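Long-range contacts in laccase (Botrytis aclada, PDB 3SQR), which oxidises phenolic substrates such as hydroquinone at the expense of molecular oxygen, which it reduces to water, and probably acts in lignin degradation and detoxification: residues G260-L265 and D312-A317; L255-G260 and G345-D350. All blocks are in the same frame, centred on the assembly; numbering follows the deposited sequence.

In the fold
Both interactions belong to the second of three cupredoxin-like domains of this multicopper oxidase. Interaction 1 joins strands 262-269 and 310-316 in one sheet of the beta sandwich. Interaction 2 joins strands 254-256 and 344-348 in the other. Their centres are about 11 Å apart. Gly260 belongs to both, at the turn where the chain passes from one sheet to the other. Along the chain, interaction 1 is nested inside the loop closed by interaction 2. Tyr263 OH lies 2.7 Å from Val258 N, a probable hydrogen bond between the two contacts. The side chain of Asp312 is about 12 Å from that of His126, a copper ligand, while interaction 2 lies away from the copper sites.

Interaction 1: residues G260-L265 and D312-A317; sequences GTKYRL and DVIVEA
Residues 262-265 and 312-316 run antiparallel, their short axes 153° apart and 4.5 Å at closest approach, as central neighbours in one sheet of a cupredoxin-like beta sandwich. Tyr263 and Leu265 form hydrogen-bonded pairs with Val315 and Val313. Backbone bonding continues past the strand ends, where Gly260 N donates to Ala317 O at 2.9 Å. One face carries Tyr263, Leu265, Val313 and Val315. There Leu265 CB packs on Val313 CG2 at 3.8 Å, and Leu265 CD2 meets Val315 CG2. Ala317 CB lies at the edge of the Tyr263 ring, in its plane, 4.0 Å from CE2. Tyr263 also stacks on Phe257.

The other face carries Lys262, Arg264, Ile314 and Glu316. Ile314 CD1 packs against Arg264 CB at 3.6 Å. The Arg264 chain is extended from CG to NE, with CG anti to the backbone N (chi1 176°), and carries the guanidinium to Asp312. The guanidinium and carboxylate planes stand 72° apart. Thr164 also bonds to Asp312 OD2, and Tyr193 bonds to Arg264 NH1. The salt bridge is side-on and converges on one oxygen: Asp312 OD2 accepts from Arg264 NE at 2.8 Å and Arg264 NH2 at 2.9 Å.

Interaction 2: residues L255-G260 and G345-D350; sequences LTFVEG and GILRYD. With SO4 (sulfate ion), chain M.
Phe257 and Tyr349 each have CG anti to the carbonyl carbon (chi1 -83° in both), and Leu347 has CG anti to the backbone N (chi1 179°); these torsions bring the three side chains together. They meet at the C-terminal ends of two parallel strands, 255-256 and 345-348, in one sheet of the cupredoxin-like sandwich. Strand 254-256 is outermost in that sheet.

The backbone pairing is short. Leu255 N donates to Ile346 O, and Arg348 N donates back to Leu255 O. Phe257 N then donates to Arg348 O at 2.8 Å, carrying the pairing just beyond the strand of residues 255-256.

Leu347 CD1 sits over the centre of one face of the Phe257 ring, 3.4 Å from the ring centroid, in a CH-pi contact. The same methyl touches Leu255 CG at 3.9 Å. The two leucines lie side by side and point the same way. Next to them is an edge-to-face pair: the edge of Phe257 is turned to the face of Tyr349, with planes at 86° and centroids 6.0 Å apart. Phe257 CB lies over the centre of that same tyrosine ring, so both the stem and the ring of Phe257 pack on Tyr349. The tyrosine hydroxyl is bonded to His283 and to the backbone N of Ala319. The Glu259 chain bends beyond CB and brings OE1 to 3.3 Å from Tyr349 CE2.

On the other face of the sheet, Arg348 extends away from residues 255-260. Its NH1 is bonded to Ala355 O. Its guanidinium holds a sulfate, probably from the crystallisation liquor, which Lys251 also binds. Arg348 NE gives longer, bent bonds to sulfate O3 and O4; the shorter, straighter one runs from Arg348 NH2 to sulfate O3 at 2.8 Å.

Interaction 1: residues G260-L265 and D312-A317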
ATOM      1  N   GLY A 260     -31.236   4.174  -4.699  1.00 34.94           N
ATOM      2  CA  GLY A 260     -31.040   4.863  -5.986  1.00 36.47           C
ATOM      3  C   GLY A 260     -29.770   5.716  -6.079  1.00 36.25           C
ATOM      4  O   GLY A 260     -29.468   6.228  -7.138  1.00 37.14           O
ATOM      5  N   THR A 261     -29.010   5.819  -4.992  1.00 35.27           N
ATOM      6  CA  THR A 261     -27.803   6.663  -4.982  1.00 33.23           C
ATOM      7  C   THR A 261     -26.610   5.814  -5.477  1.00 32.60           C
ATOM      8  O   THR A 261     -26.510   4.616  -5.155  1.00 31.82           O
ATOM      9  CB  THR A 261     -27.523   7.191  -3.583  1.00 33.76           C
ATOM     10  OG1 THR A 261     -28.638   7.939  -3.080  1.00 32.64           O
ATOM     11  CG2 THR A 261     -26.293   8.160  -3.548  1.00 30.63           C
ATOM     12  N   LYS A 262     -25.713   6.425  -6.262  1.00 30.23           N
ATOM     13  CA  LYS A 262     -24.460   5.749  -6.639  1.00 30.04           C
ATOM     14  C   LYS A 262     -23.341   6.244  -5.712  1.00 28.34           C
ATOM     15  O   LYS A 262     -23.147   7.453  -5.540  1.00 27.04           O
ATOM     16  CB  LYS A 262     -24.111   5.993  -8.081  1.00 30.33           C
ATOM     17  CG  LYS A 262     -25.065   5.357  -9.090  1.00 34.06           C
ATOM     18  CD  LYS A 262     -24.594   5.828 -10.454  1.00 34.95           C
ATOM     19  CE  LYS A 262     -25.388   5.228 -11.600  1.00 40.28           C
ATOM     20  NZ  LYS A 262     -24.995   5.939 -12.867  1.00 40.58           N
ATOM     21  N   TYR A 263     -22.633   5.295  -5.119  1.00 26.88           N
ATOM     22  CA  TYR A 263     -21.605   5.553  -4.110  1.00 27.17           C
ATOM     23  C   TYR A 263     -20.256   5.102  -4.636  1.00 26.18           C
ATOM     24  O   TYR A 263     -20.109   4.038  -5.165  1.00 25.73           O
ATOM     25  CB  TYR A 263     -21.860   4.793  -2.845  1.00 28.58           C
ATOM     26  CG  TYR A 263     -23.111   5.248  -2.179  1.00 28.88           C
ATOM     27  CD1 TYR A 263     -23.093   6.312  -1.328  1.00 27.82           C
ATOM     28  CD2 TYR A 263     -24.324   4.583  -2.395  1.00 30.73           C
ATOM     29  CE1 TYR A 263     -24.213   6.795  -0.730  1.00 29.38           C
ATOM     30  CE2 TYR A 263     -25.465   5.042  -1.759  1.00 31.63           C
ATOM     31  CZ  TYR A 263     -25.415   6.128  -0.937  1.00 32.03           C
ATOM     32  OH  TYR A 263     -26.544   6.617  -0.265  1.00 32.07           O
ATOM     33  N   ARG A 264     -19.269   5.964  -4.457  1.00 25.44           N
ATOM     34  CA  ARG A 264     -17.867   5.599  -4.646  1.00 23.75           C
ATOM     35  C   ARG A 264     -17.288   5.140  -3.295  1.00 23.23           C
ATOM     36  O   ARG A 264     -17.393   5.807  -2.266  1.00 24.22           O
ATOM     37  CB  ARG A 264     -17.102   6.811  -5.161  1.00 24.83           C
ATOM     38  CG  ARG A 264     -15.624   6.536  -5.299  1.00 24.12           C
ATOM     39  CD  ARG A 264     -14.968   7.744  -5.858  1.00 23.46           C
ATOM     40  NE  ARG A 264     -13.623   7.435  -6.311  1.00 23.83           N
ATOM     41  CZ  ARG A 264     -12.955   8.233  -7.138  1.00 24.96           C
ATOM     42  NH1 ARG A 264     -13.502   9.347  -7.637  1.00 26.09           N
ATOM     43  NH2 ARG A 264     -11.728   7.903  -7.482  1.00 24.86           N
ATOM     44  N   LEU A 265     -16.803   3.926  -3.297  1.00 23.51           N
ATOM     45  CA  LEU A 265     -16.110   3.307  -2.128  1.00 23.08           C
ATOM     46  C   LEU A 265     -14.667   3.123  -2.533  1.00 22.15           C
ATOM     47  O   LEU A 265     -14.369   2.643  -3.599  1.00 22.20           O
ATOM     48  CB  LEU A 265     -16.663   1.930  -1.831  1.00 23.53           C
ATOM     49  CG  LEU A 265     -18.065   1.829  -1.207  1.00 27.05           C
ATOM     50  CD1 LEU A 265     -19.142   2.649  -1.914  1.00 28.16           C
ATOM     51  CD2 LEU A 265     -18.413   0.321  -1.027  1.00 25.76           C
ATOM     52  N   ASP A 312     -11.110   1.538  -6.568  1.00 21.57           N
ATOM     53  CA  ASP A 312     -12.216   2.429  -6.424  1.00 22.62           C
ATOM     54  C   ASP A 312     -13.339   1.685  -7.157  1.00 23.47           C
ATOM     55  O   ASP A 312     -13.154   1.183  -8.273  1.00 24.22           O
ATOM     56  CB  ASP A 312     -12.028   3.768  -7.092  1.00 22.21           C
ATOM     57  CG  ASP A 312     -11.102   4.686  -6.344  1.00 24.68           C
ATOM     58  OD1 ASP A 312      -9.922   4.427  -6.453  1.00 24.01           O
ATOM     59  OD2 ASP A 312     -11.541   5.651  -5.683  1.00 23.98           O
ATOM     60  N   VAL A 313     -14.458   1.588  -6.453  1.00 23.99           N
ATOM     61  CA  VAL A 313     -15.682   1.000  -7.037  1.00 22.73           C
ATOM     62  C   VAL A 313     -16.872   1.906  -6.826  1.00 23.79           C
ATOM     63  O   VAL A 313     -16.998   2.633  -5.882  1.00 22.55           O
ATOM     64  CB  VAL A 313     -15.950  -0.407  -6.432  1.00 23.61           C
ATOM     65  CG1 VAL A 313     -14.718  -1.313  -6.595  1.00 24.48           C
ATOM     66  CG2 VAL A 313     -16.326  -0.255  -4.905  1.00 22.36           C
ATOM     67  N   ILE A 314     -17.812   1.798  -7.762  1.00 24.18           N
ATOM     68  CA  ILE A 314     -19.037   2.527  -7.660  1.00 24.32           C
ATOM     69  C   ILE A 314     -20.089   1.453  -7.405  1.00 24.39           C
ATOM     70  O   ILE A 314     -20.094   0.421  -8.082  1.00 25.20           O
ATOM     71  CB  ILE A 314     -19.409   3.240  -8.946  1.00 25.29           C
ATOM     72  CG1 ILE A 314     -18.398   4.322  -9.282  1.00 22.79           C
ATOM     73  CG2 ILE A 314     -20.811   3.947  -8.787  1.00 24.67           C
ATOM     74  CD1 ILE A 314     -18.096   5.289  -8.212  1.00 26.40           C
ATOM     75  N   VAL A 315     -20.894   1.705  -6.382  1.00 24.70           N
ATOM     76  CA  VAL A 315     -21.945   0.737  -6.016  1.00 25.56           C
ATOM     77  C   VAL A 315     -23.248   1.546  -6.072  1.00 25.86           C
ATOM     78  O   VAL A 315     -23.386   2.578  -5.390  1.00 26.59           O
ATOM     79  CB  VAL A 315     -21.785   0.131  -4.667  1.00 26.62           C
ATOM     80  CG1 VAL A 315     -22.892  -0.958  -4.507  1.00 25.74           C
ATOM     81  CG2 VAL A 315     -20.440  -0.542  -4.532  1.00 26.85           C
ATOM     82  N   GLU A 316     -24.182   1.039  -6.868  1.00 28.94           N
ATOM     83  CA  GLU A 316     -25.532   1.605  -6.917  1.00 29.16           C
ATOM     84  C   GLU A 316     -26.416   0.844  -5.942  1.00 28.14           C
ATOM     85  O   GLU A 316     -26.404  -0.405  -5.913  1.00 28.43           O
ATOM     86  CB  GLU A 316     -26.079   1.591  -8.352  1.00 31.16           C
ATOM     87  CG  GLU A 316     -27.456   2.154  -8.420  1.00 33.72           C
ATOM     88  CD  GLU A 316     -27.904   2.302  -9.850  1.00 41.60           C
ATOM     89  OE1 GLU A 316     -27.581   1.397 -10.644  1.00 41.62           O
ATOM     90  OE2 GLU A 316     -28.559   3.335 -10.157  1.00 47.49           O
ATOM     91  N   ALA A 317     -27.063   1.632  -5.090  1.00 28.67           N
ATOM     92  CA  ALA A 317     -27.880   1.166  -4.006  1.00 29.08           C
ATOM     93  C   ALA A 317     -29.266   0.843  -4.659  1.00 31.04           C
ATOM     94  O   ALA A 317     -30.238   1.516  -4.388  1.00 33.81           O
ATOM     95  CB  ALA A 317     -28.020   2.237  -2.959  1.00 27.98           C
TER

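Interaction 2: residues L255-G260 and G345-D350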
ATOM      1  N   LEU A 255     -22.210   0.916   6.933  1.00 25.21           N
ATOM      2  CA  LEU A 255     -22.263   1.783   5.789  1.00 26.01           C
ATOM      3  C   LEU A 255     -23.763   1.894   5.424  1.00 27.08           C
ATOM      4  O   LEU A 255     -24.400   0.866   5.313  1.00 28.15           O
ATOM      5  CB  LEU A 255     -21.522   1.131   4.610  1.00 27.20           C
ATOM      6  CG  LEU A 255     -21.547   1.915   3.303  1.00 27.96           C
ATOM      7  CD1 LEU A 255     -21.160   3.426   3.422  1.00 33.32           C
ATOM      8  CD2 LEU A 255     -20.785   1.185   2.191  1.00 30.25           C
ATOM      9  N   THR A 256     -24.252   3.107   5.345  1.00 27.94           N
ATOM     10  CA  THR A 256     -25.666   3.377   4.999  1.00 28.25           C
ATOM     11  C   THR A 256     -25.849   3.810   3.596  1.00 29.50           C
ATOM     12  O   THR A 256     -25.176   4.746   3.131  1.00 30.73           O
ATOM     13  CB  THR A 256     -26.205   4.421   5.932  1.00 28.38           C
ATOM     14  OG1 THR A 256     -26.143   3.868   7.227  1.00 32.11           O
ATOM     15  CG2 THR A 256     -27.680   4.763   5.563  1.00 32.79           C
ATOM     16  N   PHE A 257     -26.772   3.162   2.884  1.00 28.54           N
ATOM     17  CA  PHE A 257     -27.077   3.529   1.546  1.00 29.52           C
ATOM     18  C   PHE A 257     -28.516   4.112   1.509  1.00 32.26           C
ATOM     19  O   PHE A 257     -29.418   3.650   2.242  1.00 31.53           O
ATOM     20  CB  PHE A 257     -27.072   2.358   0.574  1.00 30.79           C
ATOM     21  CG  PHE A 257     -25.743   1.948   0.042  1.00 29.13           C
ATOM     22  CD1 PHE A 257     -24.563   2.665   0.318  1.00 31.14           C
ATOM     23  CD2 PHE A 257     -25.649   0.810  -0.718  1.00 28.19           C
ATOM     24  CE1 PHE A 257     -23.361   2.213  -0.210  1.00 30.28           C
ATOM     25  CE2 PHE A 257     -24.425   0.360  -1.245  1.00 30.30           C
ATOM     26  CZ  PHE A 257     -23.304   1.087  -0.980  1.00 28.49           C
ATOM     27  N   VAL A 258     -28.651   5.133   0.689  1.00 31.69           N
ATOM     28  CA  VAL A 258     -29.920   5.698   0.246  1.00 33.75           C
ATOM     29  C   VAL A 258     -30.281   5.129  -1.130  1.00 33.99           C
ATOM     30  O   VAL A 258     -29.549   5.148  -2.109  1.00 32.18           O
ATOM     31  CB  VAL A 258     -29.861   7.244   0.172  1.00 32.28           C
ATOM     32  CG1 VAL A 258     -31.223   7.780  -0.493  1.00 35.43           C
ATOM     33  CG2 VAL A 258     -29.630   7.857   1.533  1.00 33.26           C
ATOM     34  N   GLU A 259     -31.477   4.575  -1.206  1.00 34.13           N
ATOM     35  CA  GLU A 259     -31.870   3.853  -2.352  1.00 34.61           C
ATOM     36  C   GLU A 259     -31.758   4.738  -3.621  1.00 34.62           C
ATOM     37  O   GLU A 259     -32.111   5.904  -3.584  1.00 35.03           O
ATOM     38  CB  GLU A 259     -33.330   3.365  -2.081  1.00 35.23           C
ATOM     39  CG  GLU A 259     -33.880   2.683  -3.218  1.00 34.87           C
ATOM     40  CD  GLU A 259     -33.514   1.233  -3.361  1.00 34.89           C
ATOM     41  OE1 GLU A 259     -33.442   0.466  -2.378  1.00 40.28           O
ATOM     42  OE2 GLU A 259     -33.360   0.826  -4.506  1.00 38.06           O
ATOM     43  N   GLY A 260     -31.236   4.174  -4.699  1.00 34.94           N
ATOM     44  CA  GLY A 260     -31.040   4.863  -5.986  1.00 36.47           C
ATOM     45  C   GLY A 260     -29.770   5.716  -6.079  1.00 36.25           C
ATOM     46  O   GLY A 260     -29.468   6.228  -7.138  1.00 37.14           O
ATOM     47  N   GLY A 345     -18.690  -6.576   7.563  1.00 26.48           N
ATOM     48  CA  GLY A 345     -19.375  -5.386   8.037  1.00 26.56           C
ATOM     49  C   GLY A 345     -20.822  -5.448   7.567  1.00 26.74           C
ATOM     50  O   GLY A 345     -21.246  -6.450   7.017  1.00 25.88           O
ATOM     51  N   ILE A 346     -21.536  -4.380   7.819  1.00 25.44           N
ATOM     52  CA  ILE A 346     -22.957  -4.290   7.539  1.00 26.84           C
ATOM     53  C   ILE A 346     -23.283  -3.075   6.733  1.00 26.47           C
ATOM     54  O   ILE A 346     -22.914  -1.917   7.083  1.00 26.26           O
ATOM     55  CB  ILE A 346     -23.789  -4.214   8.878  1.00 27.55           C
ATOM     56  CG1 ILE A 346     -23.561  -5.438   9.727  1.00 29.40           C
ATOM     57  CG2 ILE A 346     -25.240  -4.053   8.546  1.00 26.98           C
ATOM     58  CD1 ILE A 346     -24.212  -5.348  11.141  1.00 28.70           C
ATOM     59  N   LEU A 347     -23.981  -3.322   5.612  1.00 26.26           N
ATOM     60  CA  LEU A 347     -24.586  -2.338   4.801  1.00 26.03           C
ATOM     61  C   LEU A 347     -26.076  -2.250   5.191  1.00 27.07           C
ATOM     62  O   LEU A 347     -26.711  -3.275   5.241  1.00 26.76           O
ATOM     63  CB  LEU A 347     -24.523  -2.775   3.361  1.00 26.22           C
ATOM     64  CG  LEU A 347     -25.174  -1.787   2.391  1.00 26.98           C
ATOM     65  CD1 LEU A 347     -24.345  -0.530   2.271  1.00 32.84           C
ATOM     66  CD2 LEU A 347     -25.326  -2.451   1.040  1.00 27.67           C
ATOM     67  N   ARG A 348     -26.544  -1.053   5.482  1.00 27.33           N
ATOM     68  CA  ARG A 348     -27.976  -0.794   5.836  1.00 29.24           C
ATOM     69  C   ARG A 348     -28.561   0.193   4.872  1.00 30.68           C
ATOM     70  O   ARG A 348     -27.950   1.224   4.545  1.00 29.85           O
ATOM     71  CB  ARG A 348     -28.067  -0.231   7.227  1.00 29.04           C
ATOM     72  CG  ARG A 348     -27.429  -1.106   8.281  1.00 30.58           C
ATOM     73  CD  ARG A 348     -27.878  -0.606   9.629  1.00 32.78           C
ATOM     74  NE  ARG A 348     -27.253  -1.266  10.733  1.00 34.06           N
ATOM     75  CZ  ARG A 348     -27.504  -2.515  11.100  1.00 34.97           C
ATOM     76  NH1 ARG A 348     -28.371  -3.274  10.438  1.00 36.58           N
ATOM     77  NH2 ARG A 348     -26.874  -3.005  12.139  1.00 34.72           N
ATOM     78  N   TYR A 349     -29.792  -0.075   4.429  1.00 31.40           N
ATOM     79  CA  TYR A 349     -30.551   0.928   3.680  1.00 31.71           C
ATOM     80  C   TYR A 349     -31.401   1.722   4.626  1.00 32.95           C
ATOM     81  O   TYR A 349     -31.948   2.767   4.264  1.00 34.92           O
ATOM     82  CB  TYR A 349     -31.415   0.250   2.623  1.00 32.16           C
ATOM     83  CG  TYR A 349     -30.742  -0.097   1.305  1.00 29.37           C
ATOM     84  CD1 TYR A 349     -29.805  -1.124   1.229  1.00 31.00           C
ATOM     85  CD2 TYR A 349     -31.012   0.618   0.150  1.00 28.49           C
ATOM     86  CE1 TYR A 349     -29.199  -1.443   0.046  1.00 30.75           C
ATOM     87  CE2 TYR A 349     -30.418   0.274  -1.069  1.00 30.10           C
ATOM     88  CZ  TYR A 349     -29.501  -0.740  -1.095  1.00 29.25           C
ATOM     89  OH  TYR A 349     -28.900  -1.128  -2.234  1.00 32.67           O
ATOM     90  N   ASP A 350     -31.539   1.222   5.834  1.00 33.93           N
ATOM     91  CA  ASP A 350     -32.223   1.949   6.865  1.00 36.58           C
ATOM     92  C   ASP A 350     -31.313   1.945   8.079  1.00 37.03           C
ATOM     93  O   ASP A 350     -31.136   0.924   8.751  1.00 37.06           O
ATOM     94  CB  ASP A 350     -33.571   1.271   7.161  1.00 37.57           C
ATOM     95  CG  ASP A 350     -34.285   1.885   8.358  1.00 41.40           C
ATOM     96  OD1 ASP A 350     -33.797   2.894   8.918  1.00 42.59           O
ATOM     97  OD2 ASP A 350     -35.353   1.334   8.741  1.00 47.71           O
TER
HETATM   98  S   SO4 M 562     -25.115   0.441  13.347  0.50 43.89           S
HETATM   99  O1  SO4 M 562     -25.659   0.710  14.669  0.50 41.56           O
HETATM  100  O2  SO4 M 562     -23.715   0.880  13.344  0.50 38.65           O
HETATM  101  O3  SO4 M 562     -25.151  -0.982  13.052  0.50 37.56           O
HETATM  102  O4  SO4 M 562     -25.898   1.189  12.349  0.50 36.34           O